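Pectate lyase (Cellvibrio cellulosa, PDB 1GXM) cleaves polygalacturonic acid (pectate) by anti-beta-elimination, working through this catalytic module of a longer polysaccharide lyase of family 10. Local coordinates at residues T131-G136 / G216-G221; N19-W24 / V222-M227; A264-V269 / D300-S305; Y209-L214 / F289-D294. All coordinates share one frame; numbering follows the deposited sequence.

How the contacts relate
The four contacts run from the helical body of the module to its loop-and-strand region. Contacts 1 and 2 share helix 219-226, their centres about 11 Å apart; they meet where Phe-132 packs on Val-222, and 222-227 follows directly on 216-221. The centre of contact 1 is about 4 Å from that of the chain. Contacts 3 and 4, centres about 14 Å apart, touch through Asp-292, Ser-305 and the side chains around Phe-290, their centres about 31 and 25 Å from that of contact 2. The segment 209-214 runs on almost at once into 216-221, so one run of chain leads from contact 4 through contact 1 to contact 2, tying the outer region to the helices.

Contact 1: residues T131-G136 / G216-G221; sequences TFNDNG and GSESVG
Glu-218 reaches across to the 131-136 loop and receives two successive backbone N-H groups, one on each carboxylate oxygen: Asp-134 N to OE2 at 2.8 Å and Asn-135 N to OE1 at 3.1 Å. Both donors come from above the carboxylate plane, the first 56° out of it. Glu-218 CG, anti to its carbonyl carbon (chi1 -52°), lies 3.8 Å from Asn-133 CA, and the bend at chi2 turns the carboxylate toward the loop's N-H groups. Asp-134 and Asn-135 both have left-handed helical backbone angles, which aspartate and asparagine accept more readily than most residues; this turn presents both N-H groups. The Asn-135 amide stands nearly perpendicular to the carboxylate, and its OD1 accepts from two waters. Water 1, 2.7 Å from OD1, also donates to Glu-218 O. Water 2, 2.6 Å from OD1, donates to Ser-217 O and accepts from Gly-221 N. Having no side chain, Gly-221 lets that OD1 come within 3.8 Å of its CA. Further out, Ser-215 OG bonds Glu-218 N, and the Phe-132 ring meets Trp-192. One acidic group thus satisfies two main-chain donors of an irregular loop, while two waters link Asn-135 OD1 to the backbone of 217-221.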
loop_
_atom_site.group_PDB
_atom_site.type_symbol
_atom_site.label_atom_id
_atom_site.label_comp_id
_atom_site.label_asym_id
_atom_site.label_seq_id
_atom_site.Cartn_x
_atom_site.Cartn_y
_atom_site.Cartn_z
ATOM N N THR A 131 8.382 1.755 0.605
ATOM C CA THR A 131 7.648 1.331 -0.588
ATOM C C THR A 131 6.168 1.389 -0.363
ATOM O O THR A 131 5.573 0.506 0.220
ATOM C CB THR A 131 8.066 -0.056 -0.972
ATOM O OG1 THR A 131 9.459 -0.021 -1.284
ATOM C CG2 THR A 131 7.372 -0.482 -2.270
ATOM N N PHE A 132 5.563 2.451 -0.863
ATOM C CA PHE A 132 4.119 2.545 -0.870
ATOM C C PHE A 132 3.511 1.828 -2.048
ATOM O O PHE A 132 2.364 1.443 -2.004
ATOM C CB PHE A 132 3.664 3.997 -0.836
ATOM C CG PHE A 132 4.105 4.717 0.393
ATOM C CD1 PHE A 132 3.662 4.315 1.632
ATOM C CD2 PHE A 132 4.974 5.789 0.337
ATOM C CE1 PHE A 132 4.056 4.964 2.770
ATOM C CE2 PHE A 132 5.377 6.426 1.479
ATOM C CZ PHE A 132 4.909 6.023 2.689
ATOM N N ASN A 133 4.311 1.598 -3.074
ATOM C CA ASN A 133 3.922 0.878 -4.261
ATOM C C ASN A 133 3.153 -0.373 -3.947
ATOM O O ASN A 133 3.515 -1.132 -3.063
ATOM C CB ASN A 133 5.173 0.495 -5.045
ATOM C CG ASN A 133 4.863 0.078 -6.441
ATOM O OD1 ASN A 133 4.468 0.900 -7.260
ATOM N ND2 ASN A 133 5.045 -1.190 -6.743
ATOM N N ASP A 134 2.088 -0.588 -4.712
ATOM C CA ASP A 134 1.211 -1.745 -4.551
ATOM C C ASP A 134 0.671 -1.872 -3.138
ATOM O O ASP A 134 0.460 -2.959 -2.623
ATOM C CB ASP A 134 1.940 -3.025 -4.936
ATOM C CG ASP A 134 0.994 -4.013 -5.597
ATOM O OD1 ASP A 134 1.410 -5.152 -5.844
ATOM O OD2 ASP A 134 -0.188 -3.728 -5.896
ATOM N N ASN A 135 0.434 -0.736 -2.511
ATOM C CA ASN A 135 -0.074 -0.653 -1.153
ATOM C C ASN A 135 0.798 -1.365 -0.129
ATOM O O ASN A 135 0.330 -1.697 0.941
ATOM C CB ASN A 135 -1.513 -1.179 -1.095
ATOM C CG ASN A 135 -2.454 -0.328 -1.857
ATOM O OD1 ASN A 135 -2.399 0.908 -1.773
ATOM N ND2 ASN A 135 -3.340 -0.963 -2.614
ATOM N N GLY A 136 2.074 -1.546 -0.432
ATOM C CA GLY A 136 2.908 -2.384 0.407
ATOM C C GLY A 136 3.044 -1.871 1.831
ATOM O O GLY A 136 2.630 -2.506 2.791
ATOM N N GLY A 216 -0.974 9.226 -7.516
ATOM C CA GLY A 216 -2.414 9.173 -7.472
ATOM C C GLY A 216 -2.916 7.810 -7.054
ATOM O O GLY A 216 -3.961 7.703 -6.439
ATOM N N SER A 217 -2.181 6.762 -7.404
ATOM C CA SER A 217 -2.599 5.393 -7.127
ATOM C C SER A 217 -2.319 4.967 -5.701
ATOM O O SER A 217 -3.163 4.382 -5.059
ATOM C CB SER A 217 -1.895 4.442 -8.084
ATOM O OG SER A 217 -0.513 4.729 -8.120
ATOM N N GLU A 218 -1.136 5.253 -5.195
ATOM C CA GLU A 218 -0.727 4.689 -3.906
ATOM C C GLU A 218 -1.120 5.546 -2.732
ATOM O O GLU A 218 -1.156 5.064 -1.608
ATOM C CB GLU A 218 0.785 4.417 -3.859
ATOM C CG GLU A 218 1.305 3.595 -5.019
ATOM C CD GLU A 218 0.693 2.218 -5.149
ATOM O OE1 GLU A 218 -0.038 1.758 -4.260
ATOM O OE2 GLU A 218 0.994 1.580 -6.159
ATOM N N SER A 219 -1.421 6.810 -2.973
ATOM C CA SER A 219 -1.716 7.690 -1.863
ATOM C C SER A 219 -3.058 7.366 -1.225
ATOM O O SER A 219 -3.260 7.671 -0.074
ATOM C CB SER A 219 -1.636 9.131 -2.300
ATOM O OG SER A 219 -0.296 9.471 -2.567
ATOM N N VAL A 220 -3.947 6.692 -1.949
ATOM C CA VAL A 220 -5.237 6.261 -1.410
ATOM C C VAL A 220 -5.030 5.347 -0.210
ATOM O O VAL A 220 -5.573 5.566 0.871
ATOM C CB VAL A 220 -6.040 5.505 -2.469
ATOM C CG1 VAL A 220 -7.324 4.933 -1.885
ATOM C CG2 VAL A 220 -6.323 6.406 -3.665
ATOM N N GLY A 221 -4.204 4.326 -0.390
ATOM C CA GLY A 221 -3.987 3.358 0.662
ATOM C C GLY A 221 -3.283 3.960 1.852
ATOM O O GLY A 221 -3.499 3.540 2.987
HETATM O O HOH W 1 -0.907 2.679 -0.333
HETATM O O HOH W 2 -3.763 2.904 -2.841
#

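Contact 2: residues N19-W24 / V222-M227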
loop_
_atom_site.group_PDB
_atom_site.type_symbol
_atom_site.label_atom_id
_atom_site.label_comp_id
_atom_site.label_asym_id
_atom_site.label_seq_id
_atom_site.Cartn_x
_atom_site.Cartn_y
_atom_site.Cartn_z
ATOM N N ASN A 19 -13.390 1.439 4.910
ATOM C CA ASN A 19 -11.987 1.805 4.826
ATOM C C ASN A 19 -11.287 0.855 3.865
ATOM O O ASN A 19 -11.316 -0.353 4.069
ATOM C CB ASN A 19 -11.344 1.754 6.201
ATOM C CG ASN A 19 -9.876 2.118 6.163
ATOM O OD1 ASN A 19 -9.086 1.471 5.487
ATOM N ND2 ASN A 19 -9.504 3.149 6.909
ATOM N N PRO A 20 -10.698 1.371 2.795
ATOM C CA PRO A 20 -10.099 0.500 1.777
ATOM C C PRO A 20 -9.065 -0.491 2.303
ATOM O O PRO A 20 -8.964 -1.620 1.821
ATOM C CB PRO A 20 -9.461 1.493 0.804
ATOM C CG PRO A 20 -10.253 2.698 0.949
ATOM C CD PRO A 20 -10.652 2.783 2.377
ATOM N N ALA A 21 -8.250 -0.052 3.254
ATOM C CA ALA A 21 -7.225 -0.917 3.824
ATOM C C ALA A 21 -7.842 -2.039 4.660
ATOM O O ALA A 21 -7.416 -3.181 4.596
ATOM C CB ALA A 21 -6.269 -0.092 4.651
ATOM N N ALA A 22 -8.852 -1.706 5.442
ATOM C CA ALA A 22 -9.572 -2.695 6.214
ATOM C C ALA A 22 -10.291 -3.675 5.282
ATOM O O ALA A 22 -10.341 -4.880 5.549
ATOM C CB ALA A 22 -10.583 -2.020 7.108
ATOM N N ASN A 23 -10.849 -3.166 4.191
ATOM C CA ASN A 23 -11.524 -4.026 3.227
ATOM C C ASN A 23 -10.508 -4.998 2.621
ATOM O O ASN A 23 -10.775 -6.194 2.451
ATOM C CB ASN A 23 -12.167 -3.209 2.121
ATOM C CG ASN A 23 -13.453 -2.520 2.540
ATOM O OD1 ASN A 23 -13.932 -1.617 1.843
ATOM N ND2 ASN A 23 -14.021 -2.938 3.646
ATOM N N TRP A 24 -9.331 -4.494 2.279
ATOM C CA TRP A 24 -8.295 -5.354 1.743
ATOM C C TRP A 24 -7.958 -6.472 2.738
ATOM O O TRP A 24 -7.836 -7.650 2.380
ATOM C CB TRP A 24 -7.020 -4.554 1.386
ATOM C CG TRP A 24 -5.918 -5.491 1.176
ATOM C CD1 TRP A 24 -5.651 -6.188 0.040
ATOM C CD2 TRP A 24 -5.010 -5.946 2.160
ATOM N NE1 TRP A 24 -4.614 -7.051 0.263
ATOM C CE2 TRP A 24 -4.200 -6.921 1.558
ATOM C CE3 TRP A 24 -4.777 -5.620 3.508
ATOM C CZ2 TRP A 24 -3.192 -7.579 2.250
ATOM C CZ3 TRP A 24 -3.765 -6.279 4.183
ATOM C CH2 TRP A 24 -3.005 -7.246 3.558
ATOM N N VAL A 222 -2.401 4.915 1.606
ATOM C CA VAL A 222 -1.711 5.580 2.714
ATOM C C VAL A 222 -2.742 6.327 3.557
ATOM O O VAL A 222 -2.755 6.251 4.777
ATOM C CB VAL A 222 -0.642 6.548 2.211
ATOM C CG1 VAL A 222 0.007 7.251 3.391
ATOM C CG2 VAL A 222 0.426 5.826 1.412
ATOM N N LEU A 223 -3.616 7.072 2.897
ATOM C CA LEU A 223 -4.695 7.754 3.602
ATOM C C LEU A 223 -5.602 6.784 4.343
ATOM O O LEU A 223 -5.991 7.014 5.473
ATOM C CB LEU A 223 -5.496 8.622 2.645
ATOM C CG LEU A 223 -4.708 9.807 2.122
ATOM C CD1 LEU A 223 -5.423 10.463 0.939
ATOM C CD2 LEU A 223 -4.437 10.854 3.186
ATOM N N ALA A 224 -5.927 5.682 3.701
ATOM C CA ALA A 224 -6.778 4.685 4.319
ATOM C C ALA A 224 -6.096 4.155 5.584
ATOM O O ALA A 224 -6.729 4.023 6.630
ATOM C CB ALA A 224 -7.056 3.572 3.348
ATOM N N PHE A 225 -4.809 3.849 5.508
ATOM C CA PHE A 225 -4.089 3.435 6.705
ATOM C C PHE A 225 -4.133 4.508 7.790
ATOM O O PHE A 225 -4.400 4.213 8.948
ATOM C CB PHE A 225 -2.632 3.089 6.425
ATOM C CG PHE A 225 -1.845 3.011 7.675
ATOM C CD1 PHE A 225 -2.061 1.986 8.572
ATOM C CD2 PHE A 225 -0.998 4.040 8.021
ATOM C CE1 PHE A 225 -1.403 1.982 9.793
ATOM C CE2 PHE A 225 -0.361 4.041 9.228
ATOM C CZ PHE A 225 -0.551 2.997 10.102
ATOM N N LEU A 226 -3.849 5.746 7.435
ATOM C CA LEU A 226 -3.884 6.816 8.430
ATOM C C LEU A 226 -5.229 6.929 9.086
ATOM O O LEU A 226 -5.303 7.233 10.273
ATOM C CB LEU A 226 -3.477 8.152 7.839
ATOM C CG LEU A 226 -2.002 8.302 7.510
ATOM C CD1 LEU A 226 -1.832 9.660 6.823
ATOM C CD2 LEU A 226 -1.089 8.186 8.715
ATOM N N MET A 227 -6.285 6.664 8.337
ATOM C CA MET A 227 -7.631 6.737 8.837
ATOM C C MET A 227 -7.977 5.592 9.797
ATOM O O MET A 227 -9.020 5.660 10.440
ATOM C CB MET A 227 -8.613 6.818 7.674
ATOM C CG MET A 227 -8.541 8.156 6.996
ATOM S SD MET A 227 -9.446 8.271 5.473
ATOM C CE MET A 227 -11.046 8.823 6.023
HETATM O O HOH W 3 -11.005 4.264 9.061
#
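At the N-cap of helix 20-28, Asn-19 and the first helical turn rest on Ala-224 of helix 219-226, within a helical body consistent with the (alpha/alpha) barrel of family 10 lyases. The axes of 20-24 and 222-226 are perpendicular and approach to 8.7 Å, a close spacing that small residues allow. Ala-21 and Ala-224 point at each other, their CB atoms 4.0 Å apart. Pro-20, a residue well suited to the first turn because it offers no N-H that would need an acceptor, lays its CD 3.8 Å from the Ala-224 CB. Phe-225, on the far side of its helix, turns instead to helices 136-148 and 161-181, while Met-227, its CB near Asn-19 ND2, also touches Phe-325 and Val-329 of helix 318-329. Asparagine suits the cap because its amide serves both helices at once. In Asn-19, chi1 of 180° sets CG anti to the backbone N, and the turn at chi2 (-59°) directs OD1 to the N-H groups of its own helix. Asn-19 OD1 accepts from Ala-22 N at 3.2 Å, the donor lying above the carbonyl plane. Ala-22 N is thereby capped, Ala-21 N only weakly. The other end of the amide crosses the gap. ND2 donates to Ala-224 O at 2.9 Å in a nearly straight bond (169°) that runs in the plane of the Asn-19 amide. The same ND2 also gives a hydrogen to water 3, which in turn donates to Met-227 O at 2.8 Å.

Contact 3: residues A264-V269 / D300-S305; sequences ATNPIV and DITQMS
Asn-266 and Thr-302 are the closest CA pair, 6.3 Å apart, between a loop leading into strand 268-271 and a 3-10 turn at 301-303. No hydrogen bond crosses; Ile-301 carries most of the contact through its two branches. Its CG1 is anti to the backbone N (chi1 -159°), which sends CD1 toward the proline ring, where CD1 meets Pro-267 CG at 3.8 Å. Ile-268 CD1 lies 4.3 Å from Ile-301 CD1, a looser touch. The CG2 branch of Ile-301 faces the Asn-266 amide, 3.3 Å from OD1. That oxygen has its own task: it accepts from Ile-268 N at 2.8 Å, closing an Asx turn that fixes the amide and bends the chain into the strand. Asparagine is therefore apt here, for its short side chain can fold back on the chain. Beside it, Thr-302 sets its methyl CG2 3.9 Å from Asn-266 ND2, while its OG1 and its backbone N both donate to Asp-300 OD1, from the same face of the carboxylate. The Thr-302 N bond makes a second Asx turn, which shapes the start of the 3-10 turn; Thr-302 OG1 adds a bond to Asp-300 OD1 at 2.6 Å. Strand 256-258 flanks the proline and Ile-268 through Tyr-258, Phe-290 of strand 290-291 packs against both isoleucines, and Arg-309 of helix 306-311 joins Ala-264 O to Ile-301 O.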
loop_
_atom_site.group_PDB
_atom_site.type_symbol
_atom_site.label_atom_id
_atom_site.label_comp_id
_atom_site.label_asym_id
_atom_site.label_seq_id
_atom_site.Cartn_x
_atom_site.Cartn_y
_atom_site.Cartn_z
ATOM N N ALA A 264 -4.195 1.860 -27.077
ATOM C CA ALA A 264 -3.412 1.756 -28.313
ATOM C C ALA A 264 -3.040 3.137 -28.807
ATOM O O ALA A 264 -1.938 3.343 -29.294
ATOM C CB ALA A 264 -4.181 1.036 -29.401
ATOM N N THR A 265 -3.964 4.092 -28.714
ATOM C CA THR A 265 -3.645 5.438 -29.148
ATOM C C THR A 265 -3.719 6.426 -28.007
ATOM O O THR A 265 -2.795 7.195 -27.820
ATOM C CB THR A 265 -4.493 5.911 -30.344
ATOM O OG1 THR A 265 -5.860 5.976 -29.974
ATOM C CG2 THR A 265 -4.471 4.903 -31.515
ATOM N N ASN A 266 -4.809 6.422 -27.245
ATOM C CA ASN A 266 -4.919 7.324 -26.101
ATOM C C ASN A 266 -6.023 6.853 -25.171
ATOM O O ASN A 266 -7.194 6.943 -25.509
ATOM C CB ASN A 266 -5.199 8.755 -26.541
ATOM C CG ASN A 266 -5.069 9.743 -25.406
ATOM O OD1 ASN A 266 -5.076 9.353 -24.241
ATOM N ND2 ASN A 266 -4.970 11.023 -25.725
ATOM N N PRO A 267 -5.665 6.378 -23.982
ATOM C CA PRO A 267 -6.660 5.894 -23.021
ATOM C C PRO A 267 -7.336 6.991 -22.235
ATOM O O PRO A 267 -8.255 6.695 -21.470
ATOM C CB PRO A 267 -5.827 5.036 -22.083
ATOM C CG PRO A 267 -4.499 5.706 -22.063
ATOM C CD PRO A 267 -4.299 6.280 -23.436
ATOM N N ILE A 268 -6.899 8.227 -22.388
ATOM C CA ILE A 268 -7.490 9.323 -21.634
ATOM C C ILE A 268 -8.554 9.921 -22.510
ATOM O O ILE A 268 -8.268 10.613 -23.494
ATOM C CB ILE A 268 -6.436 10.355 -21.242
ATOM C CG1 ILE A 268 -5.384 9.688 -20.338
ATOM C CG2 ILE A 268 -7.109 11.552 -20.530
ATOM C CD1 ILE A 268 -4.149 10.528 -20.092
ATOM N N VAL A 269 -9.788 9.602 -22.173
ATOM C CA VAL A 269 -10.899 9.910 -23.063
ATOM C C VAL A 269 -12.000 10.660 -22.351
ATOM O O VAL A 269 -12.175 10.520 -21.158
ATOM C CB VAL A 269 -11.468 8.630 -23.704
ATOM C CG1 VAL A 269 -10.393 7.944 -24.515
ATOM C CG2 VAL A 269 -12.064 7.701 -22.676
ATOM N N ASP A 300 2.253 14.462 -22.792
ATOM C CA ASP A 300 1.308 14.008 -23.799
ATOM C C ASP A 300 1.500 12.505 -23.947
ATOM O O ASP A 300 2.525 12.033 -24.395
ATOM C CB ASP A 300 1.579 14.759 -25.098
ATOM C CG ASP A 300 0.689 14.356 -26.226
ATOM O OD1 ASP A 300 -0.025 13.332 -26.127
ATOM O OD2 ASP A 300 0.662 15.036 -27.287
ATOM N N ILE A 301 0.484 11.747 -23.562
ATOM C CA ILE A 301 0.633 10.305 -23.503
ATOM C C ILE A 301 0.833 9.675 -24.889
ATOM O O ILE A 301 1.334 8.552 -25.010
ATOM C CB ILE A 301 -0.556 9.675 -22.764
ATOM C CG1 ILE A 301 -0.177 8.296 -22.242
ATOM C CG2 ILE A 301 -1.824 9.639 -23.656
ATOM C CD1 ILE A 301 -1.276 7.635 -21.451
ATOM N N THR A 302 0.474 10.408 -25.933
ATOM C CA THR A 302 0.644 9.911 -27.296
ATOM C C THR A 302 2.108 9.900 -27.724
ATOM O O THR A 302 2.443 9.258 -28.705
ATOM C CB THR A 302 -0.225 10.715 -28.306
ATOM O OG1 THR A 302 0.251 12.057 -28.398
ATOM C CG2 THR A 302 -1.659 10.841 -27.832
ATOM N N GLN A 303 2.965 10.569 -26.957
ATOM C CA GLN A 303 4.419 10.564 -27.177
ATOM C C GLN A 303 5.094 9.310 -26.621
ATOM O O GLN A 303 6.282 9.078 -26.855
ATOM C CB GLN A 303 5.074 11.791 -26.518
ATOM C CG GLN A 303 4.812 13.206 -26.927
ATOM C CD GLN A 303 5.613 14.155 -26.016
ATOM O OE1 GLN A 303 5.068 14.747 -25.061
ATOM N NE2 GLN A 303 6.913 14.245 -26.267
ATOM N N MET A 304 4.356 8.532 -25.838
ATOM C CA MET A 304 4.898 7.356 -25.186
ATOM C C MET A 304 5.052 6.195 -26.146
ATOM O O MET A 304 4.288 6.075 -27.097
ATOM C CB MET A 304 3.919 6.920 -24.086
ATOM C CG MET A 304 4.481 5.906 -23.114
ATOM S SD MET A 304 3.242 5.458 -21.902
ATOM C CE MET A 304 3.148 6.963 -21.012
ATOM N N SER A 305 5.993 5.304 -25.873
ATOM C CA SER A 305 6.070 4.047 -26.595
ATOM C C SER A 305 4.756 3.295 -26.474
ATOM O O SER A 305 4.084 3.326 -25.450
ATOM C CB SER A 305 7.197 3.169 -26.079
ATOM O OG SER A 305 6.990 2.746 -24.755
#

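Contact 4: residues Y209-L214 / F289-D294; sequences YELESL and FFSDRD
Ser-213, whose CB sits 3.6 Å from CZ of the Phe-289 ring, donates its OG to Leu-211 O at 2.8 Å. The short serine chain places OG between the backbone N and carbonyl carbon (chi1 54°), which lets it fold back and hold the 211-213 bend. That bend wraps the end of the ring: Glu-212 O lies at the edge, 3.6 Å from CZ and near the ring plane, and Leu-211 CD1 comes to 3.9 Å from CE1. Phenylalanine suits a place where a backbone carbonyl meets ring hydrogens and apolar carbons gather beside them. The chains run 150° apart, nearly antiparallel, yet no hydrogen bond joins them directly. Farther along, Ser-291 is small enough to let its neighbour close in, OG lying 3.4 Å from Tyr-209 CA and 3.6 Å from Leu-211 CD1; the hydroxyl itself bonds Ser-296 O. At the outer end Tyr-209 and Arg-293 lie side by side and point the same way, ring and guanidinium planes 83° apart, with CE2 and NH1 3.8 Å apart. Water 4 bonds Tyr-209 OH at 2.8 Å and takes a weak bond from NH1. Helix 306-311 closes this end: Glu-307 forms a salt bridge with Arg-293, and Arg-308 makes a cation-pi contact with the Tyr-209 ring. Strand 290-291 pairs antiparallel with strand 297-298, whose Lys-297 touches Leu-211, while the 209-214 loop runs on into strand 214-215.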
loop_
_atom_site.group_PDB
_atom_site.type_symbol
_atom_site.label_atom_id
_atom_site.label_comp_id
_atom_site.label_asym_id
_atom_site.label_seq_id
_atom_site.Cartn_x
_atom_site.Cartn_y
_atom_site.Cartn_z
ATOM N N TYR A 209 10.276 3.971 -15.561
ATOM C CA TYR A 209 9.110 4.770 -15.922
ATOM C C TYR A 209 8.342 5.212 -14.692
ATOM O O TYR A 209 7.228 5.703 -14.811
ATOM C CB TYR A 209 8.201 3.969 -16.891
ATOM C CG TYR A 209 8.052 2.535 -16.465
ATOM C CD1 TYR A 209 7.098 2.145 -15.531
ATOM C CD2 TYR A 209 8.918 1.553 -16.968
ATOM C CE1 TYR A 209 7.012 0.815 -15.102
ATOM C CE2 TYR A 209 8.835 0.250 -16.534
ATOM C CZ TYR A 209 7.895 -0.112 -15.597
ATOM O OH TYR A 209 7.804 -1.427 -15.188
ATOM N N GLU A 210 8.936 5.043 -13.508
ATOM C CA GLU A 210 8.329 5.392 -12.229
ATOM C C GLU A 210 9.159 6.481 -11.573
ATOM O O GLU A 210 10.112 6.210 -10.885
ATOM C CB GLU A 210 8.228 4.156 -11.352
ATOM C CG GLU A 210 7.235 3.177 -11.947
ATOM C CD GLU A 210 7.185 1.838 -11.280
ATOM O OE1 GLU A 210 8.200 1.369 -10.739
ATOM O OE2 GLU A 210 6.104 1.229 -11.303
ATOM N N LEU A 211 8.794 7.723 -11.830
ATOM C CA LEU A 211 9.619 8.850 -11.459
ATOM C C LEU A 211 9.149 9.459 -10.157
ATOM O O LEU A 211 8.081 9.180 -9.656
ATOM C CB LEU A 211 9.593 9.872 -12.581
ATOM C CG LEU A 211 9.973 9.378 -13.968
ATOM C CD1 LEU A 211 10.035 10.550 -14.911
ATOM C CD2 LEU A 211 11.325 8.705 -13.952
ATOM N N GLU A 212 9.954 10.366 -9.650
ATOM C CA GLU A 212 9.595 11.142 -8.480
ATOM C C GLU A 212 8.356 11.953 -8.799
ATOM O O GLU A 212 8.286 12.621 -9.814
ATOM C CB GLU A 212 10.724 12.094 -8.072
ATOM C CG GLU A 212 12.107 11.438 -7.954
ATOM C CD GLU A 212 12.922 11.488 -9.252
ATOM O OE1 GLU A 212 12.369 11.357 -10.378
ATOM O OE2 GLU A 212 14.159 11.666 -9.176
ATOM N N SER A 213 7.402 11.897 -7.889
ATOM C CA SER A 213 6.061 12.333 -8.183
ATOM C C SER A 213 5.188 12.198 -6.977
ATOM O O SER A 213 5.554 11.543 -6.008
ATOM C CB SER A 213 5.477 11.472 -9.284
ATOM O OG SER A 213 5.570 10.109 -8.940
ATOM N N LEU A 214 4.025 12.831 -7.029
ATOM C CA LEU A 214 2.919 12.409 -6.169
ATOM C C LEU A 214 2.180 11.284 -6.850
ATOM O O LEU A 214 1.881 11.334 -8.048
ATOM C CB LEU A 214 1.966 13.558 -5.913
ATOM C CG LEU A 214 2.622 14.760 -5.248
ATOM C CD1 LEU A 214 1.612 15.874 -5.131
ATOM C CD2 LEU A 214 3.160 14.409 -3.901
ATOM N N PHE A 289 1.708 13.527 -15.362
ATOM C CA PHE A 289 2.755 13.291 -16.334
ATOM C C PHE A 289 2.957 11.824 -16.612
ATOM O O PHE A 289 2.397 10.947 -15.972
ATOM C CB PHE A 289 4.073 13.970 -15.946
ATOM C CG PHE A 289 4.796 13.315 -14.818
ATOM C CD1 PHE A 289 5.651 12.250 -15.047
ATOM C CD2 PHE A 289 4.722 13.818 -13.548
ATOM C CE1 PHE A 289 6.349 11.658 -14.027
ATOM C CE2 PHE A 289 5.436 13.209 -12.517
ATOM C CZ PHE A 289 6.273 12.149 -12.780
ATOM N N PHE A 290 3.737 11.608 -17.656
ATOM C CA PHE A 290 4.033 10.292 -18.164
ATOM C C PHE A 290 5.523 10.079 -18.255
ATOM O O PHE A 290 6.303 11.012 -18.281
ATOM C CB PHE A 290 3.396 10.129 -19.541
ATOM C CG PHE A 290 1.968 10.557 -19.571
ATOM C CD1 PHE A 290 1.002 9.791 -18.946
ATOM C CD2 PHE A 290 1.602 11.752 -20.133
ATOM C CE1 PHE A 290 -0.319 10.224 -18.916
ATOM C CE2 PHE A 290 0.286 12.180 -20.110
ATOM C CZ PHE A 290 -0.670 11.417 -19.501
ATOM N N SER A 291 5.885 8.819 -18.351
ATOM C CA SER A 291 7.273 8.430 -18.509
ATOM C C SER A 291 7.354 7.268 -19.493
ATOM O O SER A 291 6.380 6.935 -20.172
ATOM C CB SER A 291 7.901 8.151 -17.146
ATOM O OG SER A 291 9.279 7.884 -17.274
ATOM N N ASP A 292 8.519 6.663 -19.593
ATOM C CA ASP A 292 8.719 5.616 -20.561
ATOM C C ASP A 292 9.957 4.859 -20.151
ATOM O O ASP A 292 10.565 5.176 -19.144
ATOM C CB ASP A 292 8.880 6.250 -21.940
ATOM C CG ASP A 292 8.375 5.384 -23.070
ATOM O OD1 ASP A 292 8.348 4.141 -22.937
ATOM O OD2 ASP A 292 8.026 5.929 -24.140
ATOM N N ARG A 293 10.341 3.867 -20.945
ATOM C CA ARG A 293 11.457 3.017 -20.560
ATOM C C ARG A 293 12.777 3.742 -20.535
ATOM O O ARG A 293 13.691 3.279 -19.860
ATOM C CB ARG A 293 11.507 1.784 -21.447
ATOM C CG ARG A 293 10.332 0.870 -21.143
ATOM C CD ARG A 293 10.576 -0.548 -21.476
ATOM N NE ARG A 293 9.447 -1.438 -21.233
ATOM C CZ ARG A 293 9.277 -2.185 -20.150
ATOM N NH1 ARG A 293 10.135 -2.154 -19.131
ATOM N NH2 ARG A 293 8.225 -2.984 -20.078
ATOM N N ASP A 294 12.863 4.891 -21.211
ATOM C CA ASP A 294 14.069 5.715 -21.160
ATOM C C ASP A 294 14.134 6.617 -19.934
ATOM O O ASP A 294 15.083 7.350 -19.772
ATOM C CB ASP A 294 14.236 6.542 -22.422
ATOM C CG ASP A 294 13.130 7.542 -22.639
ATOM O OD1 ASP A 294 12.092 7.540 -21.926
ATOM O OD2 ASP A 294 13.238 8.400 -23.530
HETATM O O HOH W 4 10.068 -3.036 -15.818
#